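Local coordinates for phytase (Citrobacter braakii, PDB 3ZHC), which belongs to branch 2 of the histidine phosphatase superfamily and pairs a mixed beta-sheet domain with a largely helical one, at residues Ser183-Leu188 / Asp266-Leu270; Glu189-Asn193 / Ala254-Ile258; Leu211-Ser217 / Pro229-Ser235; Leu337-Pro342 / Val396-Leu400. The protein carries 2 engineered substitutions. All coordinates share one frame; numbering follows the deposited sequence.

Contact 1 (Ser183-Leu188 / Asp266-Leu270); sequences SSFRTL and DLLSL
Ser184 and Thr187, one turn apart on helix 182-192, both meet Asp266 of helix 260-280, but at different parts of it. The Ser184 hydroxyl reaches the backbone: OG donates to Asp266 O over 2.9 Å, arriving well off the C=O direction, at an angle of 119°, and tilted moderately from the carbonyl plane. Thr187 meets the carboxylate, its side chain crossing that of the aspartate at about a right angle, with OG1 2.8 Å from Asp266 OD2. This is a likely hydrogen bond, although the same hydroxyl lies 3.1 Å from Ser183 O and its proton could go there instead. The carboxylate is further gripped by Lys262 through OD2 and, across the dimer interface, by Lys117 of the second subunit through OD1. The helices belong to the helical domain characteristic of branch 2 histidine phosphatases; their local axes approach to 8.3 Å and are inclined at 112°, a steep crossing, consistent with a contact limited to a few residues. Next to these polar groups the interface turns apolar. Phe185 starts away from helix 260-280, yet a chi1 of -79° swings its ring back, and Leu270 CD2 settles over one face in a CH-pi contact, 3.9 Å from the centroid and displaced toward the rim. Trp232 meets the same ring edge-to-face. Leu267 lies across Leu188 at roughly a right angle, its CD2 methyl pressing on the helix backbone 3.5 Å from Leu188 CA, while Leu188 CD2 extends to Leu270 CD1 at 4.1 Å.

Contact 2 (Glu189-Asn193 / Ala254-Ile258); sequences ENVLN and AWGRI
Arg257 and Val191 form the direct polar link between the end of helix 182-192 and the loop leading to helix 260-280. Arg257 NH1 donates to Val191 O over 3.0 Å in a nearly straight bond (172°). The carbonyl oxygen lies in the guanidinium plane at its edge, whereas seen from the carbonyl the donor is tilted from the plane by 32°. The arginine spans the gap because its chain is extended from CG to NE, with chi3 at -170°. Its other terminal nitrogen, NH2, forms a salt bridge with Asp57 and also reaches a water weakly at 2.7 Å; Asn193 ND2 donates to that same water, so a second, solvent-mediated link runs alongside the direct one. CB of Trp255, from the same loop, lies over the centre of one guanidinium face. Asn193 CB approaches the opposite face, 3.9 Å from Arg257 NH1, so the planar group is sandwiched, which would restrict its rotation.

In the apolar contacts Val191, Leu192 and Ala254 are buried. Val191 CG1 meets the Ala254 methyl at 3.6 Å and, more loosely, Ile258 CG1. Leu192 crosses the Trp255 indole obliquely, its CD2 4.1 Å from CZ3. The indole itself is held by Gln58 O at NE1 and meets Trp59 edge-to-face. Phe242 of helix 231-247 backs Val191, Ala254 and Ile258.

The helix finishes in a Schellman motif: Phe194 N returns to Glu189 O, the bond from Asn193 N to Asn190 O is weak, and Asn193, with positive phi, is the C-prime residue, while the guanidinium takes up a carbonyl of the last helical turn.

Contact 3 (Leu211-Ser217 / Pro229-Ser235); sequences LPEALPS and PGAWSLS. With FMT (formic acid), chain N.
Ala231 and Trp232, the first two residues of helix 231-247, direct their backbone N-H groups at segment 211-217. Ala231 N donates to Leu215 O over 2.7 Å. Trp232 N donates to Ser217 OG over 3.0 Å in an almost straight bond of 172°. Gly230 is the N-cap, yet two N-H groups of the opening turn are taken up by residues on the far side of the short hairpin formed by strands 220-222 and 225-227, which joins the two segments. With chi1 at -60°, Ser217 OG stands anti to the carbonyl carbon and faces the start of the helix. Its own position is at the edge of the Trp232 indole, near the ring plane. The backbones are closest at the cap, where Gly230 CA is 4.2 Å from Ser217 CA, and a CA-H...O contact runs from Ser217 CA to Pro229 O at 3.3 Å.

The backbone N of Ser217 donates to O2 of a formic acid molecule, probably from the crystallisation liquor, which Thr178 also binds. Thr178 likewise takes the indole N-H of Trp232, placing the ring against helix 174-180.

Packing continues along the helix. The Ala231 methyl sits against helix 211-214, 3.4 Å from Leu211 O and 3.6 Å from Pro212 CA. One turn on, Leu234 CD2 meets Leu215 CD1 at 3.6 Å, and the Leu234 side chain crosses that of Leu211 at about a right angle. The next residue bends back on its own helix: Ser235 OG donates to Ala231 O over 2.7 Å, from the opposite face of the carbonyl plane to Ser235 N.

Contact 4 (Leu337-Pro342 / Val396-Leu400); sequences LNWSLP and VDLKL. Unlike the reference sequence in segment 337-342: Asn338 (reference Lys).
Strand 394-398 of the mixed beta-sheet is packed by the loop between helix 325-335 and strand 353-361 through a line of apolar pairs, Leu341 with Val396, Trp339 with Leu398 and Leu337 with Leu400. The two segments run nearly antiparallel, 167° apart, but they meet through side chains and not as paired strands. Leu398 sends both methyl groups to the six-membered ring of Trp339, CD2 coming 3.7 Å from CE3 at an oblique approach. The indole reaches it from the crowded position between its backbone N and carbonyl carbon (chi1 70°), and its N-H is bonded to Asn347 O. At the sheet side, Val396 and Leu398 are hydrogen-bonded through their backbones to Phe373 and Val371 of strand 366-375, so the loop packs against a strand that is already paired within the alpha/beta domain. Val396 CG2 touches both Leu341 CD2, at 3.9 Å, and Pro342 CD, at 3.8 Å. At the other end Leu337 CD1 lies 3.3 Å from Leu400 CD2, but the near-eclipsed Leu337 chi2 of 21° makes the methyl's placement, and so the tightness, doubtful. A water supplies a polar link here, accepting from the backbone N of Asn338, which differs from the reference sequence, at 3.2 Å and lying 3.0 Å from Lys399 O. Lys399 N donates to Gln61 of the second subunit.

In the fold
Contacts 1, 2 and 3 form one continuous cluster in the helical domain. Contacts 1 and 2 share helix 182-192, their centres 11 Å apart, and meet where Leu267 CD1 lies 3.4 Å from Ile258 CD1. Contact 3 is nested along the chain inside the loops closed by both, and joins contact 1 by packing Trp232 and Ser235 against Phe185, Leu188 and Leu270. Glu189 OE2, 2.9 Å from Leu211 N in a probable hydrogen bond, ties contact 2 to contact 3. A formic acid, probably from the crystallisation liquor, lies at contact 3. Contact 4 stands apart on the sheet domain, its centre 22 Å from that of contact 1. Contacts 1 and 4 both touch the second subunit.

Contact 1 (Ser183-Leu188 / Asp266-Leu270)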
loop_
_atom_site.group_PDB
_atom_site.type_symbol
_atom_site.label_atom_id
_atom_site.label_comp_id
_atom_site.label_asym_id
_atom_site.label_seq_id
_atom_site.Cartn_x
_atom_site.Cartn_y
_atom_site.Cartn_z
ATOM N N SER B 183 12.876 -7.460 1.132
ATOM C CA SER B 183 12.577 -7.905 -0.249
ATOM C C SER B 183 12.747 -6.796 -1.287
ATOM O O SER B 183 13.114 -7.083 -2.426
ATOM C CB SER B 183 11.172 -8.492 -0.336
ATOM O OG SER B 183 10.210 -7.513 -0.017
ATOM N N SER B 184 12.479 -5.540 -0.893
ATOM C CA SER B 184 12.710 -4.376 -1.778
ATOM C C SER B 184 14.197 -4.224 -2.085
ATOM O O SER B 184 14.575 -3.983 -3.238
ATOM C CB SER B 184 12.163 -3.074 -1.169
ATOM O OG SER B 184 10.764 -3.024 -1.280
ATOM N N PHE B 185 15.030 -4.362 -1.049
ATOM C CA PHE B 185 16.484 -4.332 -1.217
ATOM C C PHE B 185 16.975 -5.491 -2.097
ATOM O O PHE B 185 17.902 -5.304 -2.871
ATOM C CB PHE B 185 17.224 -4.336 0.131
ATOM C CG PHE B 185 17.256 -3.002 0.810
ATOM C CD1 PHE B 185 18.106 -1.984 0.340
ATOM C CD2 PHE B 185 16.451 -2.742 1.932
ATOM C CE1 PHE B 185 18.148 -0.734 0.978
ATOM C CE2 PHE B 185 16.488 -1.491 2.571
ATOM C CZ PHE B 185 17.340 -0.487 2.091
ATOM N N ARG B 186 16.350 -6.674 -1.972
ATOM C CA ARG B 186 16.674 -7.815 -2.855
ATOM C C ARG B 186 16.390 -7.471 -4.319
ATOM O O ARG B 186 17.174 -7.839 -5.207
ATOM C CB ARG B 186 15.887 -9.104 -2.483
ATOM C CG ARG B 186 16.114 -9.684 -1.064
ATOM C CD ARG B 186 17.590 -10.012 -0.773
ATOM N NE ARG B 186 18.312 -8.829 -0.334
ATOM C CZ ARG B 186 18.299 -8.330 0.922
ATOM N NH1 ARG B 186 17.602 -8.911 1.907
ATOM N NH2 ARG B 186 19.001 -7.228 1.191
ATOM N N THR B 187 15.278 -6.770 -4.567
ATOM C CA THR B 187 14.904 -6.366 -5.940
ATOM C C THR B 187 15.916 -5.356 -6.495
ATOM O O THR B 187 16.379 -5.505 -7.637
ATOM C CB THR B 187 13.458 -5.809 -6.016
ATOM O OG1 THR B 187 12.549 -6.782 -5.493
ATOM C CG2 THR B 187 13.055 -5.487 -7.470
ATOM N N LEU B 188 16.262 -4.345 -5.695
ATOM C CA LEU B 188 17.283 -3.355 -6.108
ATOM C C LEU B 188 18.624 -4.056 -6.428
ATOM O O LEU B 188 19.235 -3.783 -7.454
ATOM C CB LEU B 188 17.478 -2.253 -5.051
ATOM C CG LEU B 188 18.572 -1.199 -5.331
ATOM C CD1 LEU B 188 18.323 -0.521 -6.690
ATOM C CD2 LEU B 188 18.625 -0.188 -4.232
ATOM N N ASP B 266 8.466 -2.078 -5.636
ATOM C CA ASP B 266 9.537 -2.590 -4.734
ATOM C C ASP B 266 10.670 -1.609 -4.677
ATOM O O ASP B 266 11.160 -1.277 -3.604
ATOM C CB ASP B 266 10.154 -3.919 -5.233
ATOM C CG ASP B 266 9.331 -5.134 -4.914
ATOM O OD1 ASP B 266 8.242 -5.024 -4.302
ATOM O OD2 ASP B 266 9.803 -6.250 -5.289
ATOM N N LEU B 267 11.098 -1.150 -5.858
ATOM C CA LEU B 267 12.215 -0.203 -5.973
ATOM C C LEU B 267 11.875 1.144 -5.354
ATOM O O LEU B 267 12.551 1.603 -4.453
ATOM C CB LEU B 267 12.620 -0.027 -7.449
ATOM C CG LEU B 267 13.256 -1.268 -8.094
ATOM C CD1 LEU B 267 13.311 -1.130 -9.612
ATOM C CD2 LEU B 267 14.629 -1.517 -7.517
ATOM N N LEU B 268 10.812 1.762 -5.835
ATOM C CA LEU B 268 10.422 3.096 -5.327
ATOM C C LEU B 268 9.888 3.117 -3.859
ATOM O O LEU B 268 9.788 4.184 -3.292
ATOM C CB LEU B 268 9.520 3.810 -6.349
ATOM C CG LEU B 268 10.487 4.417 -7.431
ATOM C CD1 LEU B 268 10.010 4.265 -8.821
ATOM C CD2 LEU B 268 10.829 5.906 -7.064
ATOM N N SER B 269 9.576 1.943 -3.261
ATOM C CA SER B 269 9.202 1.890 -1.833
ATOM C C SER B 269 10.368 2.375 -0.960
ATOM O O SER B 269 10.150 2.950 0.096
ATOM C CB SER B 269 8.784 0.482 -1.410
ATOM O OG SER B 269 7.538 0.147 -1.975
ATOM N N LEU B 270 11.603 2.126 -1.428
ATOM C CA LEU B 270 12.811 2.548 -0.717
ATOM C C LEU B 270 12.944 4.070 -0.727
ATOM O O LEU B 270 13.191 4.676 0.319
ATOM C CB LEU B 270 14.058 1.864 -1.316
ATOM C CG LEU B 270 14.048 0.318 -1.187
ATOM C CD1 LEU B 270 15.233 -0.350 -1.930
ATOM C CD2 LEU B 270 14.020 -0.085 0.287
#

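Contact 2 (Glu189-Asn193 / Ala254-Ile258)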
loop_
_atom_site.group_PDB
_atom_site.type_symbol
_atom_site.label_atom_id
_atom_site.label_comp_id
_atom_site.label_asym_id
_atom_site.label_seq_id
_atom_site.Cartn_x
_atom_site.Cartn_y
_atom_site.Cartn_z
ATOM N N GLU B 189 19.044 -4.949 -5.536
ATOM C CA GLU B 189 20.267 -5.768 -5.720
ATOM C C GLU B 189 20.244 -6.593 -7.012
ATOM O O GLU B 189 21.251 -6.660 -7.704
ATOM C CB GLU B 189 20.470 -6.670 -4.523
ATOM C CG GLU B 189 20.933 -5.898 -3.260
ATOM C CD GLU B 189 20.656 -6.639 -1.963
ATOM O OE1 GLU B 189 20.351 -7.860 -2.002
ATOM O OE2 GLU B 189 20.736 -6.003 -0.887
ATOM N N ASN B 190 19.086 -7.209 -7.317
ATOM C CA ASN B 190 18.913 -7.969 -8.566
ATOM C C ASN B 190 19.010 -7.061 -9.792
ATOM O O ASN B 190 19.630 -7.424 -10.792
ATOM C CB ASN B 190 17.573 -8.717 -8.576
ATOM C CG ASN B 190 17.400 -9.597 -9.809
ATOM O OD1 ASN B 190 18.125 -10.566 -10.003
ATOM N ND2 ASN B 190 16.421 -9.251 -10.652
ATOM N N VAL B 191 18.395 -5.874 -9.702
ATOM C CA VAL B 191 18.414 -4.887 -10.818
ATOM C C VAL B 191 19.857 -4.371 -11.086
ATOM O O VAL B 191 20.268 -4.225 -12.234
ATOM C CB VAL B 191 17.404 -3.741 -10.560
ATOM C CG1 VAL B 191 17.535 -2.632 -11.574
ATOM C CG2 VAL B 191 15.954 -4.314 -10.568
ATOM N N LEU B 192 20.599 -4.116 -10.018
ATOM C CA LEU B 192 21.990 -3.697 -10.110
ATOM C C LEU B 192 22.970 -4.840 -10.431
ATOM O O LEU B 192 24.107 -4.575 -10.783
ATOM C CB LEU B 192 22.445 -3.088 -8.772
ATOM C CG LEU B 192 21.843 -1.795 -8.249
ATOM C CD1 LEU B 192 22.228 -1.617 -6.798
ATOM C CD2 LEU B 192 22.305 -0.626 -9.080
ATOM N N ASN B 193 22.517 -6.103 -10.299
ATOM C CA ASN B 193 23.398 -7.300 -10.304
ATOM C C ASN B 193 24.513 -7.043 -9.290
ATOM O O ASN B 193 25.689 -7.142 -9.595
ATOM C CB ASN B 193 23.921 -7.654 -11.715
ATOM C CG ASN B 193 24.457 -9.112 -11.809
ATOM O OD1 ASN B 193 24.083 -9.994 -10.994
ATOM N ND2 ASN B 193 25.338 -9.372 -12.814
ATOM N N ALA B 254 17.453 0.867 -16.402
ATOM C CA ALA B 254 17.958 -0.098 -15.428
ATOM C C ALA B 254 18.479 -1.405 -16.089
ATOM O O ALA B 254 18.239 -2.515 -15.588
ATOM C CB ALA B 254 16.869 -0.392 -14.373
ATOM N N TRP B 255 19.185 -1.240 -17.223
ATOM C CA TRP B 255 19.766 -2.353 -17.989
ATOM C C TRP B 255 18.700 -3.409 -18.426
ATOM O O TRP B 255 19.002 -4.586 -18.570
ATOM C CB TRP B 255 20.928 -2.982 -17.182
ATOM C CG TRP B 255 21.902 -1.934 -16.697
ATOM C CD1 TRP B 255 22.897 -1.346 -17.422
ATOM C CD2 TRP B 255 21.959 -1.347 -15.391
ATOM N NE1 TRP B 255 23.571 -0.436 -16.654
ATOM C CE2 TRP B 255 23.017 -0.415 -15.400
ATOM C CE3 TRP B 255 21.218 -1.521 -14.207
ATOM C CZ2 TRP B 255 23.359 0.356 -14.263
ATOM C CZ3 TRP B 255 21.555 -0.751 -13.067
ATOM C CH2 TRP B 255 22.608 0.166 -13.106
ATOM N N GLY B 256 17.459 -2.927 -18.635
ATOM C CA GLY B 256 16.303 -3.745 -19.001
ATOM C C GLY B 256 15.844 -4.762 -17.981
ATOM O O GLY B 256 15.159 -5.708 -18.347
ATOM N N ARG B 257 16.198 -4.565 -16.706
ATOM C CA ARG B 257 15.928 -5.569 -15.634
ATOM C C ARG B 257 14.698 -5.323 -14.736
ATOM O O ARG B 257 14.447 -6.122 -13.842
ATOM C CB ARG B 257 17.175 -5.713 -14.753
ATOM C CG ARG B 257 18.361 -6.344 -15.470
ATOM C CD ARG B 257 19.627 -6.072 -14.702
ATOM N NE ARG B 257 20.816 -6.447 -15.439
ATOM C CZ ARG B 257 22.059 -6.007 -15.179
ATOM N NH1 ARG B 257 22.322 -5.147 -14.168
ATOM N NH2 ARG B 257 23.065 -6.433 -15.942
ATOM N N ILE B 258 13.942 -4.244 -14.960
ATOM C CA ILE B 258 12.704 -3.984 -14.170
ATOM C C ILE B 258 11.527 -4.632 -14.936
ATOM O O ILE B 258 11.271 -4.259 -16.089
ATOM C CB ILE B 258 12.429 -2.483 -13.933
ATOM C CG1 ILE B 258 13.637 -1.812 -13.285
ATOM C CG2 ILE B 258 11.175 -2.300 -13.059
ATOM C CD1 ILE B 258 13.418 -0.364 -12.896
HETATM O O HOH W 1 25.467 -7.327 -15.096
#

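Contact 3 (Leu211-Ser217 / Pro229-Ser235)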
loop_
_atom_site.group_PDB
_atom_site.type_symbol
_atom_site.label_atom_id
_atom_site.label_comp_id
_atom_site.label_asym_id
_atom_site.label_seq_id
_atom_site.Cartn_x
_atom_site.Cartn_y
_atom_site.Cartn_z
ATOM N N LEU B 211 23.143 -4.932 0.212
ATOM C CA LEU B 211 23.426 -3.479 0.304
ATOM C C LEU B 211 23.417 -2.947 1.732
ATOM O O LEU B 211 24.324 -2.201 2.097
ATOM C CB LEU B 211 22.462 -2.636 -0.585
ATOM C CG LEU B 211 22.972 -2.296 -1.983
ATOM C CD1 LEU B 211 21.854 -1.777 -2.891
ATOM C CD2 LEU B 211 24.098 -1.277 -1.867
ATOM N N PRO B 212 22.391 -3.319 2.541
ATOM C CA PRO B 212 22.375 -2.834 3.923
ATOM C C PRO B 212 23.578 -3.324 4.766
ATOM O O PRO B 212 24.075 -2.579 5.580
ATOM C CB PRO B 212 21.033 -3.372 4.472
ATOM C CG PRO B 212 20.232 -3.675 3.281
ATOM C CD PRO B 212 21.192 -4.126 2.254
ATOM N N GLU B 213 24.026 -4.560 4.537
ATOM C CA GLU B 213 25.190 -5.124 5.247
ATOM C C GLU B 213 26.490 -4.464 4.749
ATOM O O GLU B 213 27.373 -4.182 5.542
ATOM C CB GLU B 213 25.237 -6.667 5.094
ATOM C CG GLU B 213 26.159 -7.417 6.132
ATOM C CD GLU B 213 25.561 -7.522 7.586
ATOM O OE1 GLU B 213 24.355 -7.224 7.798
ATOM O OE2 GLU B 213 26.327 -7.916 8.513
ATOM N N ALA B 214 26.584 -4.220 3.433
ATOM C CA ALA B 214 27.746 -3.536 2.830
ATOM C C ALA B 214 27.809 -2.056 3.207
ATOM O O ALA B 214 28.885 -1.530 3.429
ATOM C CB ALA B 214 27.725 -3.677 1.308
ATOM N N LEU B 215 26.636 -1.398 3.261
ATOM C CA LEU B 215 26.512 0.034 3.605
ATOM C C LEU B 215 25.461 0.234 4.723
ATOM O O LEU B 215 24.318 0.623 4.444
ATOM C CB LEU B 215 26.142 0.842 2.365
ATOM C CG LEU B 215 27.187 0.918 1.245
ATOM C CD1 LEU B 215 26.545 1.356 -0.073
ATOM C CD2 LEU B 215 28.314 1.839 1.627
ATOM N N PRO B 216 25.845 -0.043 6.002
ATOM C CA PRO B 216 24.886 0.155 7.126
ATOM C C PRO B 216 24.446 1.622 7.267
ATOM O O PRO B 216 25.254 2.528 7.108
ATOM C CB PRO B 216 25.663 -0.335 8.352
ATOM C CG PRO B 216 27.086 -0.320 7.936
ATOM C CD PRO B 216 27.131 -0.589 6.483
ATOM N N SER B 217 23.166 1.818 7.563
ATOM C CA SER B 217 22.568 3.148 7.627
ATOM C C SER B 217 22.323 3.599 9.052
ATOM O O SER B 217 21.895 2.819 9.899
ATOM C CB SER B 217 21.252 3.170 6.857
ATOM O OG SER B 217 21.446 2.834 5.492
ATOM N N PRO B 229 22.399 8.384 5.774
ATOM C CA PRO B 229 23.383 7.849 4.828
ATOM C C PRO B 229 23.632 6.362 5.011
ATOM O O PRO B 229 23.539 5.866 6.118
ATOM C CB PRO B 229 24.655 8.635 5.169
ATOM C CG PRO B 229 24.250 9.664 6.161
ATOM C CD PRO B 229 23.078 9.155 6.831
ATOM N N GLY B 230 23.961 5.684 3.915
ATOM C CA GLY B 230 24.162 4.223 3.882
ATOM C C GLY B 230 23.333 3.652 2.752
ATOM O O GLY B 230 22.980 4.373 1.810
ATOM N N ALA B 231 23.013 2.373 2.835
ATOM C CA ALA B 231 22.188 1.718 1.806
ATOM C C ALA B 231 20.838 2.430 1.611
ATOM O O ALA B 231 20.320 2.446 0.508
ATOM C CB ALA B 231 21.977 0.272 2.129
ATOM N N TRP B 232 20.291 3.015 2.683
ATOM C CA TRP B 232 19.021 3.789 2.595
ATOM C C TRP B 232 19.094 5.035 1.664
ATOM O O TRP B 232 18.296 5.137 0.723
ATOM C CB TRP B 232 18.485 4.148 4.007
ATOM C CG TRP B 232 17.671 3.053 4.540
ATOM C CD1 TRP B 232 18.022 2.145 5.482
ATOM C CD2 TRP B 232 16.353 2.726 4.133
ATOM N NE1 TRP B 232 16.985 1.263 5.699
ATOM C CE2 TRP B 232 15.947 1.602 4.878
ATOM C CE3 TRP B 232 15.465 3.277 3.206
ATOM C CZ2 TRP B 232 14.680 1.016 4.728
ATOM C CZ3 TRP B 232 14.202 2.691 3.057
ATOM C CH2 TRP B 232 13.829 1.576 3.814
ATOM N N SER B 233 20.024 5.953 1.914
ATOM C CA SER B 233 20.188 7.148 1.025
ATOM C C SER B 233 20.540 6.753 -0.412
ATOM O O SER B 233 19.956 7.282 -1.356
ATOM C CB SER B 233 21.241 8.117 1.569
ATOM O OG SER B 233 21.543 9.143 0.618
ATOM N N LEU B 234 21.491 5.826 -0.565
ATOM C CA LEU B 234 21.909 5.351 -1.889
ATOM C C LEU B 234 20.713 4.797 -2.669
ATOM O O LEU B 234 20.454 5.218 -3.796
ATOM C CB LEU B 234 23.020 4.277 -1.778
ATOM C CG LEU B 234 23.593 3.683 -3.097
ATOM C CD1 LEU B 234 24.181 4.773 -3.964
ATOM C CD2 LEU B 234 24.633 2.555 -2.820
ATOM N N SER B 235 19.990 3.860 -2.051
ATOM C CA SER B 235 18.802 3.227 -2.675
ATOM C C SER B 235 17.733 4.231 -3.083
ATOM O O SER B 235 17.113 4.071 -4.124
ATOM C CB SER B 235 18.217 2.205 -1.741
ATOM O OG SER B 235 19.174 1.166 -1.522
HETATM C C FMT N . 20.679 -0.834 8.573
HETATM O O1 FMT N . 20.473 -0.944 7.369
HETATM O O2 FMT N . 21.793 -0.572 9.007
#

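Contact 4 (Leu337-Pro342 / Val396-Leu400)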
loop_
_atom_site.group_PDB
_atom_site.type_symbol
_atom_site.label_atom_id
_atom_site.label_comp_id
_atom_site.label_asym_id
_atom_site.label_seq_id
_atom_site.Cartn_x
_atom_site.Cartn_y
_atom_site.Cartn_z
ATOM N N LEU B 337 -1.292 14.363 5.020
ATOM C CA LEU B 337 -1.837 13.868 3.766
ATOM C C LEU B 337 -1.119 12.604 3.406
ATOM O O LEU B 337 0.122 12.603 3.287
ATOM C CB LEU B 337 -1.653 14.899 2.633
ATOM C CG LEU B 337 -2.685 16.020 2.434
ATOM C CD1 LEU B 337 -3.535 16.305 3.663
ATOM C CD2 LEU B 337 -1.982 17.285 1.940
ATOM N N ASN B 338 -1.888 11.520 3.234
ATOM C CA ASN B 338 -1.362 10.226 2.843
ATOM C C ASN B 338 -1.972 9.845 1.512
ATOM O O ASN B 338 -3.172 10.066 1.291
ATOM C CB ASN B 338 -1.680 9.178 3.896
ATOM C CG ASN B 338 -1.097 9.526 5.253
ATOM O OD1 ASN B 338 0.136 9.463 5.460
ATOM N ND2 ASN B 338 -1.979 9.899 6.208
ATOM N N TRP B 339 -1.151 9.288 0.620
ATOM C CA TRP B 339 -1.626 8.869 -0.692
ATOM C C TRP B 339 -0.736 7.848 -1.402
ATOM O O TRP B 339 0.422 7.595 -1.007
ATOM C CB TRP B 339 -1.801 10.113 -1.617
ATOM C CG TRP B 339 -0.508 10.796 -2.057
ATOM C CD1 TRP B 339 0.405 10.330 -2.974
ATOM C CD2 TRP B 339 -0.006 12.060 -1.614
ATOM N NE1 TRP B 339 1.428 11.215 -3.116
ATOM C CE2 TRP B 339 1.210 12.288 -2.299
ATOM C CE3 TRP B 339 -0.464 13.026 -0.703
ATOM C CZ2 TRP B 339 1.974 13.431 -2.104
ATOM C CZ3 TRP B 339 0.302 14.173 -0.507
ATOM C CH2 TRP B 339 1.508 14.365 -1.207
ATOM N N SER B 340 -1.312 7.279 -2.447
ATOM C CA SER B 340 -0.617 6.434 -3.422
ATOM C C SER B 340 -1.184 6.872 -4.768
ATOM O O SER B 340 -2.391 7.157 -4.861
ATOM C CB SER B 340 -0.881 4.958 -3.176
ATOM O OG SER B 340 -0.121 4.136 -4.051
ATOM N N LEU B 341 -0.326 6.933 -5.797
ATOM C CA LEU B 341 -0.703 7.431 -7.127
ATOM C C LEU B 341 -0.818 6.301 -8.131
ATOM O O LEU B 341 0.188 5.724 -8.497
ATOM C CB LEU B 341 0.338 8.448 -7.608
ATOM C CG LEU B 341 0.646 9.612 -6.667
ATOM C CD1 LEU B 341 1.729 10.492 -7.254
ATOM C CD2 LEU B 341 -0.629 10.438 -6.338
ATOM N N PRO B 342 -2.071 5.964 -8.589
ATOM C CA PRO B 342 -2.224 4.875 -9.593
ATOM C C PRO B 342 -1.319 5.031 -10.807
ATOM O O PRO B 342 -1.249 6.115 -11.395
ATOM C CB PRO B 342 -3.696 4.971 -9.996
ATOM C CG PRO B 342 -4.383 5.447 -8.733
ATOM C CD PRO B 342 -3.399 6.447 -8.112
ATOM N N VAL B 396 -5.796 12.402 -7.748
ATOM C CA VAL B 396 -6.146 11.699 -6.528
ATOM C C VAL B 396 -6.718 12.714 -5.546
ATOM O O VAL B 396 -6.076 13.724 -5.248
ATOM C CB VAL B 396 -4.921 10.983 -5.899
ATOM C CG1 VAL B 396 -5.257 10.449 -4.507
ATOM C CG2 VAL B 396 -4.436 9.849 -6.801
ATOM N N ASP B 397 -7.930 12.434 -5.051
ATOM C CA ASP B 397 -8.613 13.293 -4.092
ATOM C C ASP B 397 -7.966 13.092 -2.723
ATOM O O ASP B 397 -7.990 11.984 -2.188
ATOM C CB ASP B 397 -10.121 12.963 -4.050
ATOM C CG ASP B 397 -10.966 14.063 -3.378
ATOM O OD1 ASP B 397 -10.401 14.993 -2.673
ATOM O OD2 ASP B 397 -12.220 13.999 -3.557
ATOM N N LEU B 398 -7.381 14.161 -2.174
ATOM C CA LEU B 398 -6.731 14.113 -0.860
ATOM C C LEU B 398 -7.729 14.538 0.229
ATOM O O LEU B 398 -8.623 15.386 -0.019
ATOM C CB LEU B 398 -5.474 14.981 -0.832
ATOM C CG LEU B 398 -4.430 14.656 -1.917
ATOM C CD1 LEU B 398 -3.263 15.554 -1.760
ATOM C CD2 LEU B 398 -3.975 13.184 -1.879
ATOM N N LYS B 399 -7.559 13.946 1.424
ATOM C CA LYS B 399 -8.447 14.176 2.561
ATOM C C LYS B 399 -7.702 14.847 3.731
ATOM O O LYS B 399 -6.754 14.262 4.298
ATOM C CB LYS B 399 -9.061 12.850 3.025
ATOM C CG LYS B 399 -9.701 11.982 1.902
ATOM C CD LYS B 399 -10.801 12.705 1.134
ATOM C CE LYS B 399 -11.369 11.810 0.012
ATOM N NZ LYS B 399 -12.441 12.491 -0.789
ATOM N N LEU B 400 -8.130 16.071 4.083
ATOM C CA LEU B 400 -7.609 16.805 5.233
ATOM C C LEU B 400 -8.564 16.459 6.370
ATOM O O LEU B 400 -9.511 17.200 6.645
ATOM C CB LEU B 400 -7.549 18.324 4.984
ATOM C CG LEU B 400 -6.310 18.901 4.341
ATOM C CD1 LEU B 400 -6.534 20.363 3.999
ATOM C CD2 LEU B 400 -5.121 18.743 5.277
HETATM O O HOH W 2 -5.000 12.014 3.257
#